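Local coordinates for protein PLP-Dependent L-Arginine Hydroxylase MppP (Streptomyces wadayamensis, PDB 6C9B) that uses pyridoxal 5'-phosphate to oxidise L-arginine, yielding 4-hydroxy-2-ketoarginine and 2-ketoarginine as products, at residues 63-68 with 84-89; 67-70 with 76-79; 190-195 with 200-205; 223-228 with 263-268. All blocks are in the same frame, centred on the assembly; numbering follows the deposited sequence.

In the fold
Contacts 1, 3 and 4 are buried. Contact 2 is partly buried. Contacts 1 and 2 share helix 57-71 and touch each other. Contact 1 joins that helix to strand 84-87 by one hydrogen bond and one CH-pi contact. Contact 2 joins it to the loop that follows, by a stack of two rings. Contact 3 sets an arginine NH2 over a histidine ring, and the arginine's charge is met by Glu-217. Contact 4 packs the loop just after the cofactor lysine on helix 256-291, mainly through aromatic carbons. A Glu-63 to Arg-263 salt bridge ties contacts 1 and 4, and both touch the second subunit.

Contact 1: residues 63-68 with 84-89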
loop_
_atom_site.group_PDB
_atom_site.type_symbol
_atom_site.label_atom_id
_atom_site.label_comp_id
_atom_site.label_asym_id
_atom_site.label_seq_id
_atom_site.Cartn_x
_atom_site.Cartn_y
_atom_site.Cartn_z
ATOM N N GLU B 63 0.290 -18.579 10.251
ATOM C CA GLU B 63 -0.573 -19.584 9.627
ATOM C C GLU B 63 -0.859 -19.245 8.170
ATOM O O GLU B 63 -0.949 -20.146 7.324
ATOM C CB GLU B 63 -1.882 -19.707 10.414
ATOM C CG GLU B 63 -1.664 -20.122 11.860
ATOM C CD GLU B 63 -2.893 -19.969 12.742
ATOM O OE1 GLU B 63 -2.837 -20.463 13.880
ATOM O OE2 GLU B 63 -3.898 -19.346 12.317
ATOM N N ALA B 64 -1.033 -17.957 7.870
ATOM C CA ALA B 64 -1.266 -17.530 6.493
ATOM C C ALA B 64 -0.057 -17.848 5.620
ATOM O O ALA B 64 -0.194 -18.422 4.533
ATOM C CB ALA B 64 -1.579 -16.039 6.439
ATOM N N HIS B 65 1.142 -17.531 6.110
ATOM C CA HIS B 65 2.346 -17.844 5.350
ATOM C C HIS B 65 2.501 -19.354 5.167
ATOM O O HIS B 65 2.731 -19.838 4.049
ATOM C CB HIS B 65 3.584 -17.269 6.042
ATOM C CG HIS B 65 3.638 -15.770 6.085
ATOM N ND1 HIS B 65 4.590 -15.088 6.819
ATOM C CD2 HIS B 65 2.880 -14.824 5.478
ATOM C CE1 HIS B 65 4.395 -13.788 6.682
ATOM N NE2 HIS B 65 3.358 -13.600 5.884
ATOM N N GLN B 66 2.375 -20.124 6.250
ATOM C CA GLN B 66 2.516 -21.573 6.109
ATOM C C GLN B 66 1.539 -22.113 5.071
ATOM O O GLN B 66 1.914 -22.898 4.195
ATOM C CB GLN B 66 2.311 -22.285 7.446
ATOM C CG GLN B 66 2.332 -23.810 7.278
ATOM C CD GLN B 66 2.866 -24.536 8.495
ATOM O OE1 GLN B 66 3.925 -25.165 8.442
ATOM N NE2 GLN B 66 2.135 -24.458 9.598
ATOM N N ALA B 67 0.296 -21.648 5.110
ATOM C CA ALA B 67 -0.701 -22.172 4.188
ATOM C C ALA B 67 -0.355 -21.842 2.743
ATOM O O ALA B 67 -0.486 -22.705 1.864
ATOM C CB ALA B 67 -2.090 -21.639 4.548
ATOM N N TYR B 68 0.073 -20.595 2.476
ATOM C CA TYR B 68 0.306 -20.144 1.104
ATOM C C TYR B 68 1.573 -20.774 0.519
ATOM O O TYR B 68 1.553 -21.321 -0.591
ATOM C CB TYR B 68 0.374 -18.603 1.056
ATOM C CG TYR B 68 0.563 -18.095 -0.353
ATOM C CD1 TYR B 68 -0.497 -18.090 -1.264
ATOM C CD2 TYR B 68 1.807 -17.662 -0.797
ATOM C CE1 TYR B 68 -0.329 -17.667 -2.565
ATOM C CE2 TYR B 68 1.983 -17.248 -2.114
ATOM C CZ TYR B 68 0.910 -17.256 -2.982
ATOM O OH TYR B 68 1.065 -16.866 -4.272
ATOM N N VAL B 84 9.739 -13.079 6.567
ATOM C CA VAL B 84 8.743 -12.804 5.542
ATOM C C VAL B 84 8.034 -11.528 5.971
ATOM O O VAL B 84 7.315 -11.533 6.978
ATOM C CB VAL B 84 7.725 -13.943 5.397
ATOM C CG1 VAL B 84 6.606 -13.559 4.369
ATOM C CG2 VAL B 84 8.392 -15.248 4.975
ATOM N N LEU B 85 8.196 -10.447 5.203
ATOM C CA LEU B 85 7.554 -9.179 5.528
ATOM C C LEU B 85 6.259 -9.070 4.733
ATOM O O LEU B 85 6.291 -9.057 3.496
ATOM C CB LEU B 85 8.467 -8.001 5.213
ATOM C CG LEU B 85 9.847 -8.116 5.860
ATOM C CD1 LEU B 85 10.745 -6.970 5.379
ATOM C CD2 LEU B 85 9.724 -8.105 7.343
ATOM N N SER B 86 5.121 -8.969 5.434
ATOM C CA SER B 86 3.826 -8.883 4.757
ATOM C C SER B 86 3.536 -7.421 4.433
ATOM O O SER B 86 3.519 -6.570 5.331
ATOM C CB SER B 86 2.698 -9.475 5.609
ATOM O OG SER B 86 2.967 -10.822 5.985
ATOM N N CYS B 87 3.356 -7.134 3.149
ATOM C CA CYS B 87 3.146 -5.786 2.632
ATOM C C CYS B 87 1.732 -5.669 2.078
ATOM O O CYS B 87 1.102 -6.675 1.736
ATOM C CB CYS B 87 4.141 -5.450 1.518
ATOM S SG CYS B 87 5.861 -5.712 2.052
ATOM N N TYR B 88 1.246 -4.433 1.957
ATOM C CA TYR B 88 -0.087 -4.226 1.375
ATOM C C TYR B 88 -0.223 -4.816 -0.025
ATOM O O TYR B 88 -1.330 -5.201 -0.429
ATOM C CB TYR B 88 -0.421 -2.740 1.304
ATOM C CG TYR B 88 -0.370 -2.008 2.615
ATOM C CD1 TYR B 88 -1.193 -2.375 3.669
ATOM C CD2 TYR B 88 0.458 -0.929 2.789
ATOM C CE1 TYR B 88 -1.163 -1.683 4.885
ATOM C CE2 TYR B 88 0.472 -0.220 3.972
ATOM C CZ TYR B 88 -0.337 -0.611 5.012
ATOM O OH TYR B 88 -0.318 0.052 6.197
ATOM N N SER B 89 0.852 -4.883 -0.791
ATOM C CA SER B 89 0.777 -5.418 -2.138
ATOM C C SER B 89 2.183 -5.750 -2.579
ATOM O O SER B 89 3.163 -5.291 -1.983
ATOM C CB SER B 89 0.187 -4.423 -3.122
ATOM O OG SER B 89 1.114 -3.349 -3.289
#
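His-65 reaches from helix 57-71 to Val-84 and Ser-86 on strand 84-87. Its CG lies anti to the carbonyl carbon (chi1 -66°), which sends the imidazole off the helix toward the strand. The ring then meets its two partners in different ways. Ser-86 OG sits at the ring edge and in the ring plane. It accepts a hydrogen bond from His-65 NE2, at 2.8 Å and moderately bent, with an N-H...O angle of 145°. Val-84 comes from the opposite direction and lays CG1 over one face. This methyl is 3.5 Å from the centroid of the His-65 ring, a CH-pi contact displaced toward the rim. The packing is tight, with Val-84 CG1 only 3.2 Å from His-65 CE1.

The CG1 branch of Val-84 is the one anti to the backbone N, and it does the touching over the ring. Ser-86 OG has a second partner, Glu-61 OE1, one turn earlier on the same helix. The histidine N-H points to the serine oxygen, so the serine proton is probably the one given to the carboxylate. The buried hydroxyl is thus gripped by two residues of one helix.

Leu-232 of the neighbouring strand packs on His-65, Val-84 and Ser-86. Strand 84-87 pairs antiparallel with strand 231-235 and is an outermost strand of the sheet within this chain. It leads to Ser-89, the N-cap of helix 90-101. A helix packed over the end strands of this seven-stranded mixed sheet fits the large domain of fold-type I pyridoxal phosphate enzymes.

Contact 2: residues 67-70 with 76-79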
loop_
_atom_site.group_PDB
_atom_site.type_symbol
_atom_site.label_atom_id
_atom_site.label_comp_id
_atom_site.label_asym_id
_atom_site.label_seq_id
_atom_site.Cartn_x
_atom_site.Cartn_y
_atom_site.Cartn_z
ATOM N N ALA B 67 0.296 -21.648 5.110
ATOM C CA ALA B 67 -0.701 -22.172 4.188
ATOM C C ALA B 67 -0.355 -21.842 2.743
ATOM O O ALA B 67 -0.486 -22.705 1.864
ATOM C CB ALA B 67 -2.090 -21.639 4.548
ATOM N N TYR B 68 0.073 -20.595 2.476
ATOM C CA TYR B 68 0.306 -20.144 1.104
ATOM C C TYR B 68 1.573 -20.774 0.519
ATOM O O TYR B 68 1.553 -21.321 -0.591
ATOM C CB TYR B 68 0.374 -18.603 1.056
ATOM C CG TYR B 68 0.563 -18.095 -0.353
ATOM C CD1 TYR B 68 -0.497 -18.090 -1.264
ATOM C CD2 TYR B 68 1.807 -17.662 -0.797
ATOM C CE1 TYR B 68 -0.329 -17.667 -2.565
ATOM C CE2 TYR B 68 1.983 -17.248 -2.114
ATOM C CZ TYR B 68 0.910 -17.256 -2.982
ATOM O OH TYR B 68 1.065 -16.866 -4.272
ATOM N N PHE B 69 2.687 -20.706 1.256
ATOM C CA PHE B 69 3.943 -21.280 0.769
ATOM C C PHE B 69 3.823 -22.785 0.547
ATOM O O PHE B 69 4.293 -23.304 -0.466
ATOM C CB PHE B 69 5.068 -20.981 1.749
ATOM C CG PHE B 69 5.538 -19.556 1.714
ATOM C CD1 PHE B 69 6.368 -19.118 0.702
ATOM C CD2 PHE B 69 5.203 -18.678 2.728
ATOM C CE1 PHE B 69 6.818 -17.821 0.680
ATOM C CE2 PHE B 69 5.653 -17.375 2.710
ATOM C CZ PHE B 69 6.470 -16.954 1.674
ATOM N N THR B 70 3.210 -23.510 1.489
ATOM C CA THR B 70 3.122 -24.961 1.334
ATOM C C THR B 70 2.195 -25.333 0.185
ATOM O O THR B 70 2.469 -26.284 -0.558
ATOM C CB THR B 70 2.651 -25.620 2.637
ATOM O OG1 THR B 70 1.330 -25.191 2.952
ATOM C CG2 THR B 70 3.569 -25.264 3.766
ATOM N N GLY B 76 10.733 -24.852 1.795
ATOM C CA GLY B 76 11.916 -24.298 2.423
ATOM C C GLY B 76 11.887 -22.814 2.728
ATOM O O GLY B 76 12.927 -22.248 3.092
ATOM N N TYR B 77 10.734 -22.151 2.620
ATOM C CA TYR B 77 10.669 -20.741 2.955
ATOM C C TYR B 77 11.127 -20.534 4.400
ATOM O O TYR B 77 10.953 -21.414 5.256
ATOM C CB TYR B 77 9.253 -20.183 2.747
ATOM C CG TYR B 77 8.288 -20.450 3.875
ATOM C CD1 TYR B 77 7.649 -21.676 3.996
ATOM C CD2 TYR B 77 8.010 -19.469 4.824
ATOM C CE1 TYR B 77 6.764 -21.926 5.046
ATOM C CE2 TYR B 77 7.137 -19.718 5.872
ATOM C CZ TYR B 77 6.514 -20.936 5.971
ATOM O OH TYR B 77 5.638 -21.182 7.012
ATOM N N PRO B 78 11.752 -19.397 4.692
ATOM C CA PRO B 78 12.187 -19.117 6.065
ATOM C C PRO B 78 11.010 -18.750 6.945
ATOM O O PRO B 78 10.389 -17.693 6.764
ATOM C CB PRO B 78 13.146 -17.943 5.888
ATOM C CG PRO B 78 12.554 -17.214 4.674
ATOM C CD PRO B 78 12.076 -18.284 3.769
ATOM N N ALA B 79 10.705 -19.617 7.903
ATOM C CA ALA B 79 9.505 -19.508 8.723
ATOM C C ALA B 79 9.735 -18.753 10.025
ATOM O O ALA B 79 8.782 -18.502 10.761
ATOM C CB ALA B 79 8.964 -20.910 9.021
#
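Phe-69 and Tyr-77 make this contact almost alone. Their rings form an offset stack, with planes only 5° apart and centroids separated by 4.3 Å. The two side chains cross at about a right angle, although the rings themselves are nearly parallel. The offset brings each ring over the root of the other side chain. Phe-69 CG lies 3.6 Å from Tyr-77 CG, and Phe-69 CD2 is also 3.6 Å from Tyr-77 CD2.

Each CB then adds a CH-pi contact to the facing ring. Phe-69 CB is 4.0 Å from the centroid of the Tyr-77 ring. Tyr-77 CB is 3.9 Å from the centroid of the Phe-69 ring, close to the ring normal. The nearest pair of atoms is Phe-69 CB with Tyr-77 CD1, at 3.5 Å.

Tyr-77 holds CG between its backbone N and its carbonyl carbon (chi1 81°). This turns the phenol back over the helix instead of out along the loop. Its OH end reaches the helix backbone at Gln-66. Phe-69 is buried, with Leu-232 and Val-234 of strand 231-235 and Glu-217 of strand 212-218 also against it.

No hydrogen bond crosses between the two segments. The loop after helix 57-71 is therefore held to that helix here by dispersion and ring-face contact, and the phenylalanine is shielded by the partly exposed tyrosine.

Contact 3: residues 190-195 with 200-205; sequences SFRGFD and YDHYAV
Arg-192 sets NH2 over the centre of the His-202 imidazole, 3.1 Å above its plane. The guanidinium and ring planes stand nearly perpendicular, 86° apart. The arginine therefore offers an edge and the histidine a face. Arg-192 NH1 lies farther out, 3.9 Å from His-202 CG. The arginine chain is extended at its first two torsions and bends at the third (chi3 -68°), which turns the guanidinium onto the ring.

The next shell fixes both groups. Arg-192 NH1 forms a salt bridge with Glu-217, and NH2 is hydrogen-bonded to Ala-198 O. Tyr-203 OH binds the same Glu-217 oxygen, OE1, so this carboxylate joins the arginine to the helix. His-202 ND1 donates to Tyr-200 O at 2.8 Å. The carbonyl oxygen lies in the imidazole plane, so the bond sets the ring's rotation. Tyr-200 OH lies over the opposite face, toward the rim and 3.5 Å from the plane, and is hydrogen-bonded to Leu-166 O.

Asp-201 is the N-cap of helix 202-209. Its OD1 accepts from Ala-204 N at 3.1 Å, while OD2 takes the backbone N of Gly-76.

The contact lies between the loop after strand 184-188 and the start of helix 202-209. Glu-217 comes from strand 212-218, next to strand 184-188 in the sheet. Helix 168-181 packs on Tyr-200 and His-202 through Leu-171, and helix 256-291 packs on Phe-194.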
loop_
_atom_site.group_PDB
_atom_site.type_symbol
_atom_site.label_atom_id
_atom_site.label_comp_id
_atom_site.label_asym_id
_atom_site.label_seq_id
_atom_site.Cartn_x
_atom_site.Cartn_y
_atom_site.Cartn_z
ATOM N N SER B 190 4.442 -13.472 -8.530
ATOM C CA SER B 190 3.004 -13.240 -8.457
ATOM C C SER B 190 2.182 -14.339 -9.128
ATOM O O SER B 190 1.103 -14.700 -8.635
ATOM C CB SER B 190 2.687 -11.898 -9.113
ATOM O OG SER B 190 1.287 -11.669 -9.118
ATOM N N PHE B 191 2.637 -14.827 -10.276
ATOM C CA PHE B 191 1.871 -15.789 -11.052
ATOM C C PHE B 191 2.169 -17.234 -10.644
ATOM O O PHE B 191 1.705 -18.159 -11.313
ATOM C CB PHE B 191 2.152 -15.614 -12.550
ATOM C CG PHE B 191 1.400 -14.483 -13.231
ATOM C CD1 PHE B 191 0.516 -13.666 -12.556
ATOM C CD2 PHE B 191 1.569 -14.285 -14.605
ATOM C CE1 PHE B 191 -0.184 -12.649 -13.239
ATOM C CE2 PHE B 191 0.895 -13.291 -15.272
ATOM C CZ PHE B 191 0.003 -12.472 -14.584
ATOM N N ARG B 192 2.929 -17.440 -9.567
ATOM C CA ARG B 192 3.350 -18.780 -9.167
ATOM C C ARG B 192 2.181 -19.761 -9.139
ATOM O O ARG B 192 2.285 -20.881 -9.645
ATOM C CB ARG B 192 4.019 -18.741 -7.793
ATOM C CG ARG B 192 4.596 -20.098 -7.395
ATOM C CD ARG B 192 4.996 -20.145 -5.933
ATOM N NE ARG B 192 6.138 -19.299 -5.573
ATOM C CZ ARG B 192 7.408 -19.566 -5.854
ATOM N NH1 ARG B 192 8.348 -18.762 -5.385
ATOM N NH2 ARG B 192 7.753 -20.604 -6.615
ATOM N N GLY B 193 1.066 -19.371 -8.519
ATOM C CA GLY B 193 -0.007 -20.331 -8.300
ATOM C C GLY B 193 -0.653 -20.874 -9.563
ATOM O O GLY B 193 -1.268 -21.950 -9.518
ATOM N N PHE B 194 -0.496 -20.188 -10.691
ATOM C CA PHE B 194 -1.135 -20.633 -11.922
ATOM C C PHE B 194 -0.431 -21.790 -12.625
ATOM O O PHE B 194 -1.082 -22.503 -13.401
ATOM C CB PHE B 194 -1.263 -19.481 -12.915
ATOM C CG PHE B 194 -2.240 -18.454 -12.489
ATOM C CD1 PHE B 194 -3.600 -18.734 -12.441
ATOM C CD2 PHE B 194 -1.802 -17.216 -12.085
ATOM C CE1 PHE B 194 -4.485 -17.774 -12.010
ATOM C CE2 PHE B 194 -2.704 -16.258 -11.655
ATOM C CZ PHE B 194 -4.019 -16.538 -11.625
ATOM N N ASP B 195 0.865 -22.002 -12.409
ATOM C CA ASP B 195 1.625 -22.942 -13.227
ATOM C C ASP B 195 2.427 -23.877 -12.326
ATOM O O ASP B 195 3.347 -23.435 -11.632
ATOM C CB ASP B 195 2.538 -22.179 -14.188
ATOM C CG ASP B 195 3.069 -23.053 -15.304
ATOM O OD1 ASP B 195 3.231 -24.276 -15.080
ATOM O OD2 ASP B 195 3.301 -22.506 -16.404
ATOM N N TYR B 200 8.180 -26.187 -7.975
ATOM C CA TYR B 200 9.373 -26.709 -7.337
ATOM C C TYR B 200 9.852 -25.698 -6.300
ATOM O O TYR B 200 9.540 -24.508 -6.380
ATOM C CB TYR B 200 10.450 -27.001 -8.374
ATOM C CG TYR B 200 11.045 -25.791 -9.052
ATOM C CD1 TYR B 200 12.095 -25.094 -8.457
ATOM C CD2 TYR B 200 10.586 -25.352 -10.292
ATOM C CE1 TYR B 200 12.675 -24.004 -9.081
ATOM C CE2 TYR B 200 11.154 -24.236 -10.920
ATOM C CZ TYR B 200 12.191 -23.573 -10.285
ATOM O OH TYR B 200 12.807 -22.501 -10.866
ATOM N N ASP B 201 10.577 -26.184 -5.297
ATOM C CA ASP B 201 10.912 -25.354 -4.134
ATOM C C ASP B 201 12.015 -24.364 -4.511
ATOM O O ASP B 201 13.182 -24.737 -4.650
ATOM C CB ASP B 201 11.347 -26.248 -2.976
ATOM C CG ASP B 201 11.492 -25.491 -1.675
ATOM O OD1 ASP B 201 11.679 -24.255 -1.709
ATOM O OD2 ASP B 201 11.387 -26.134 -0.606
ATOM N N HIS B 202 11.646 -23.094 -4.707
ATOM C CA HIS B 202 12.612 -22.063 -5.106
ATOM C C HIS B 202 13.547 -21.695 -3.970
ATOM O O HIS B 202 14.715 -21.354 -4.198
ATOM C CB HIS B 202 11.879 -20.789 -5.558
ATOM C CG HIS B 202 11.195 -20.910 -6.885
ATOM N ND1 HIS B 202 10.495 -22.035 -7.267
ATOM C CD2 HIS B 202 11.069 -20.024 -7.905
ATOM C CE1 HIS B 202 10.008 -21.854 -8.480
ATOM N NE2 HIS B 202 10.341 -20.644 -8.893
ATOM N N TYR B 203 13.048 -21.740 -2.744
ATOM C CA TYR B 203 13.874 -21.365 -1.605
ATOM C C TYR B 203 14.978 -22.381 -1.370
ATOM O O TYR B 203 16.097 -22.010 -0.994
ATOM C CB TYR B 203 12.977 -21.175 -0.381
ATOM C CG TYR B 203 12.023 -20.035 -0.614
ATOM C CD1 TYR B 203 12.421 -18.733 -0.375
ATOM C CD2 TYR B 203 10.737 -20.250 -1.128
ATOM C CE1 TYR B 203 11.571 -17.657 -0.616
ATOM C CE2 TYR B 203 9.882 -19.171 -1.372
ATOM C CZ TYR B 203 10.327 -17.877 -1.109
ATOM O OH TYR B 203 9.538 -16.788 -1.335
ATOM N N ALA B 204 14.697 -23.660 -1.623
ATOM C CA ALA B 204 15.737 -24.674 -1.526
ATOM C C ALA B 204 16.854 -24.396 -2.515
ATOM O O ALA B 204 18.037 -24.477 -2.168
ATOM C CB ALA B 204 15.123 -26.053 -1.758
ATOM N N VAL B 205 16.491 -24.038 -3.747
ATOM C CA VAL B 205 17.490 -23.699 -4.762
ATOM C C VAL B 205 18.301 -22.492 -4.314
ATOM O O VAL B 205 19.538 -22.501 -4.346
ATOM C CB VAL B 205 16.816 -23.447 -6.123
ATOM C CG1 VAL B 205 17.854 -23.017 -7.157
ATOM C CG2 VAL B 205 16.076 -24.709 -6.596
#

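Contact 4: residues 223-228 with 263-268; sequences WPTLDL and REFSRD
Trp-223 and Phe-265 mark the closest backbone approach, with their CA atoms 7.7 Å apart. Residues 263-268 are helical. Residues 223-228 form two tight turns, an inverse gamma turn centred on Pro-224 and a type I' beta turn from Thr-225 to Leu-228. Leu-226 and Asp-227 take the positive phi angles this turn requires. Thr-225 OG1 donates to Leu-228 O at 2.7 Å and braces the turn.

Phe-265 turns one side of its ring to the loop. Thr-225 CG2 sits over the centre of the ring, 3.8 Å from the centroid. On that same side Trp-223 CB approaches obliquely, 3.6 Å from Phe-265 CD2, and the indole and phenyl planes are 46° apart. Phe-265 CB in turn lies over the face of the Trp-223 six-membered ring, 3.9 Å from the centroid, in a CH-pi contact. With CG2 anti to its carbonyl carbon, Thr-225 gives its methyl to the ring and its hydroxyl to the turn. Ser-266 OG approaches Trp-223 CH2 to 3.4 Å, but its hydrogen bond goes to Ile-262 O, one turn back.

Tyr-68 and Leu-71 of helix 57-71 also pack on Trp-223, and Gln-38 of helix 36-43 touches both aromatic residues. Beyond the gamma turn, Leu-226 O is hydrogen-bonded to Ser-255 of the second subunit. The loop between strands 212-218 and 231-235 thus packs on helix 256-291 and also takes part in the dimer interface through its beta turn.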
loop_
_atom_site.group_PDB
_atom_site.type_symbol
_atom_site.label_atom_id
_atom_site.label_comp_id
_atom_site.label_asym_id
_atom_site.label_seq_id
_atom_site.Cartn_x
_atom_site.Cartn_y
_atom_site.Cartn_z
ATOM N N TRP B 223 -6.862 -15.390 -6.651
ATOM C CA TRP B 223 -8.230 -15.600 -6.220
ATOM C C TRP B 223 -9.002 -14.294 -6.271
ATOM O O TRP B 223 -8.429 -13.215 -6.038
ATOM C CB TRP B 223 -8.273 -16.134 -4.787
ATOM C CG TRP B 223 -7.494 -17.348 -4.552
ATOM C CD1 TRP B 223 -7.644 -18.546 -5.175
ATOM C CD2 TRP B 223 -6.423 -17.509 -3.611
ATOM N NE1 TRP B 223 -6.753 -19.455 -4.668
ATOM C CE2 TRP B 223 -5.999 -18.843 -3.697
ATOM C CE3 TRP B 223 -5.807 -16.658 -2.685
ATOM C CZ2 TRP B 223 -4.969 -19.354 -2.919
ATOM C CZ3 TRP B 223 -4.780 -17.173 -1.901
ATOM C CH2 TRP B 223 -4.376 -18.511 -2.024
ATOM N N PRO B 224 -10.309 -14.362 -6.504
ATOM C CA PRO B 224 -11.150 -13.151 -6.567
ATOM C C PRO B 224 -11.530 -12.643 -5.181
ATOM O O PRO B 224 -12.650 -12.797 -4.682
ATOM C CB PRO B 224 -12.371 -13.622 -7.360
ATOM C CG PRO B 224 -12.468 -15.063 -7.063
ATOM C CD PRO B 224 -11.076 -15.573 -6.871
ATOM N N THR B 225 -10.570 -11.956 -4.563
ATOM C CA THR B 225 -10.704 -11.451 -3.206
ATOM C C THR B 225 -10.867 -9.931 -3.149
ATOM O O THR B 225 -10.600 -9.320 -2.105
ATOM C CB THR B 225 -9.499 -11.847 -2.374
ATOM O OG1 THR B 225 -8.328 -11.287 -2.980
ATOM C CG2 THR B 225 -9.336 -13.361 -2.289
ATOM N N LEU B 226 -11.367 -9.322 -4.220
ATOM C CA LEU B 226 -11.654 -7.881 -4.238
ATOM C C LEU B 226 -10.402 -7.109 -3.875
ATOM O O LEU B 226 -10.458 -6.109 -3.163
ATOM C CB LEU B 226 -12.795 -7.500 -3.289
ATOM C CG LEU B 226 -14.118 -8.241 -3.519
ATOM C CD1 LEU B 226 -15.084 -7.884 -2.434
ATOM C CD2 LEU B 226 -14.684 -7.891 -4.877
ATOM N N ASP B 227 -9.267 -7.592 -4.369
ATOM C CA ASP B 227 -7.980 -6.936 -4.160
ATOM C C ASP B 227 -7.540 -6.940 -2.699
ATOM O O ASP B 227 -6.697 -6.123 -2.308
ATOM C CB ASP B 227 -8.017 -5.490 -4.672
ATOM C CG ASP B 227 -7.800 -5.388 -6.168
ATOM O OD1 ASP B 227 -8.357 -6.222 -6.917
ATOM O OD2 ASP B 227 -7.089 -4.449 -6.591
ATOM N N LEU B 228 -8.115 -7.808 -1.869
ATOM C CA LEU B 228 -7.638 -8.034 -0.517
ATOM C C LEU B 228 -6.518 -9.057 -0.614
ATOM O O LEU B 228 -6.737 -10.183 -1.059
ATOM C CB LEU B 228 -8.770 -8.531 0.375
ATOM C CG LEU B 228 -9.904 -7.506 0.505
ATOM C CD1 LEU B 228 -11.113 -8.199 1.092
ATOM C CD2 LEU B 228 -9.517 -6.308 1.353
ATOM N N ARG B 263 -5.110 -17.193 4.618
ATOM C CA ARG B 263 -5.042 -18.530 5.194
ATOM C C ARG B 263 -6.205 -19.389 4.710
ATOM O O ARG B 263 -6.015 -20.537 4.298
ATOM C CB ARG B 263 -5.053 -18.423 6.719
ATOM C CG ARG B 263 -4.932 -19.747 7.472
ATOM C CD ARG B 263 -5.225 -19.519 8.935
ATOM N NE ARG B 263 -6.637 -19.176 9.141
ATOM C CZ ARG B 263 -7.106 -18.532 10.202
ATOM N NH1 ARG B 263 -6.303 -18.171 11.190
ATOM N NH2 ARG B 263 -8.393 -18.247 10.276
ATOM N N GLU B 264 -7.429 -18.849 4.760
ATOM C CA GLU B 264 -8.604 -19.641 4.401
ATOM C C GLU B 264 -8.652 -19.934 2.907
ATOM O O GLU B 264 -8.973 -21.060 2.502
ATOM C CB GLU B 264 -9.872 -18.926 4.850
ATOM C CG GLU B 264 -9.969 -18.756 6.347
ATOM C CD GLU B 264 -9.874 -20.083 7.079
ATOM O OE1 GLU B 264 -10.571 -21.046 6.687
ATOM O OE2 GLU B 264 -9.065 -20.171 8.024
ATOM N N PHE B 265 -8.341 -18.946 2.069
ATOM C CA PHE B 265 -8.343 -19.183 0.627
ATOM C C PHE B 265 -7.256 -20.182 0.244
ATOM O O PHE B 265 -7.453 -21.009 -0.659
ATOM C CB PHE B 265 -8.169 -17.855 -0.135
ATOM C CG PHE B 265 -9.484 -17.179 -0.473
ATOM C CD1 PHE B 265 -10.219 -16.526 0.505
ATOM C CD2 PHE B 265 -9.984 -17.226 -1.761
ATOM C CE1 PHE B 265 -11.451 -15.934 0.192
ATOM C CE2 PHE B 265 -11.211 -16.631 -2.082
ATOM C CZ PHE B 265 -11.932 -15.991 -1.109
ATOM N N SER B 266 -6.110 -20.123 0.933
ATOM C CA SER B 266 -5.034 -21.072 0.684
ATOM C C SER B 266 -5.449 -22.479 1.066
ATOM O O SER B 266 -5.130 -23.431 0.356
ATOM C CB SER B 266 -3.781 -20.683 1.465
ATOM O OG SER B 266 -3.208 -19.504 0.955
ATOM N N ARG B 267 -6.167 -22.631 2.182
ATOM C CA ARG B 267 -6.599 -23.967 2.583
ATOM C C ARG B 267 -7.639 -24.529 1.618
ATOM O O ARG B 267 -7.629 -25.726 1.308
ATOM C CB ARG B 267 -7.124 -23.920 4.019
ATOM C CG ARG B 267 -5.991 -23.657 5.020
ATOM C CD ARG B 267 -6.454 -23.469 6.461
ATOM N NE ARG B 267 -5.301 -23.416 7.370
ATOM C CZ ARG B 267 -5.372 -23.131 8.668
ATOM N NH1 ARG B 267 -6.542 -22.868 9.236
ATOM N NH2 ARG B 267 -4.267 -23.107 9.399
ATOM N N ASP B 268 -8.560 -23.682 1.150
ATOM C CA ASP B 268 -9.535 -24.115 0.158
ATOM C C ASP B 268 -8.838 -24.534 -1.130
ATOM O O ASP B 268 -9.228 -25.527 -1.770
ATOM C CB ASP B 268 -10.523 -22.978 -0.106
ATOM C CG ASP B 268 -11.440 -23.259 -1.252
ATOM O OD1 ASP B 268 -12.465 -23.928 -1.033
ATOM O OD2 ASP B 268 -11.142 -22.834 -2.380
#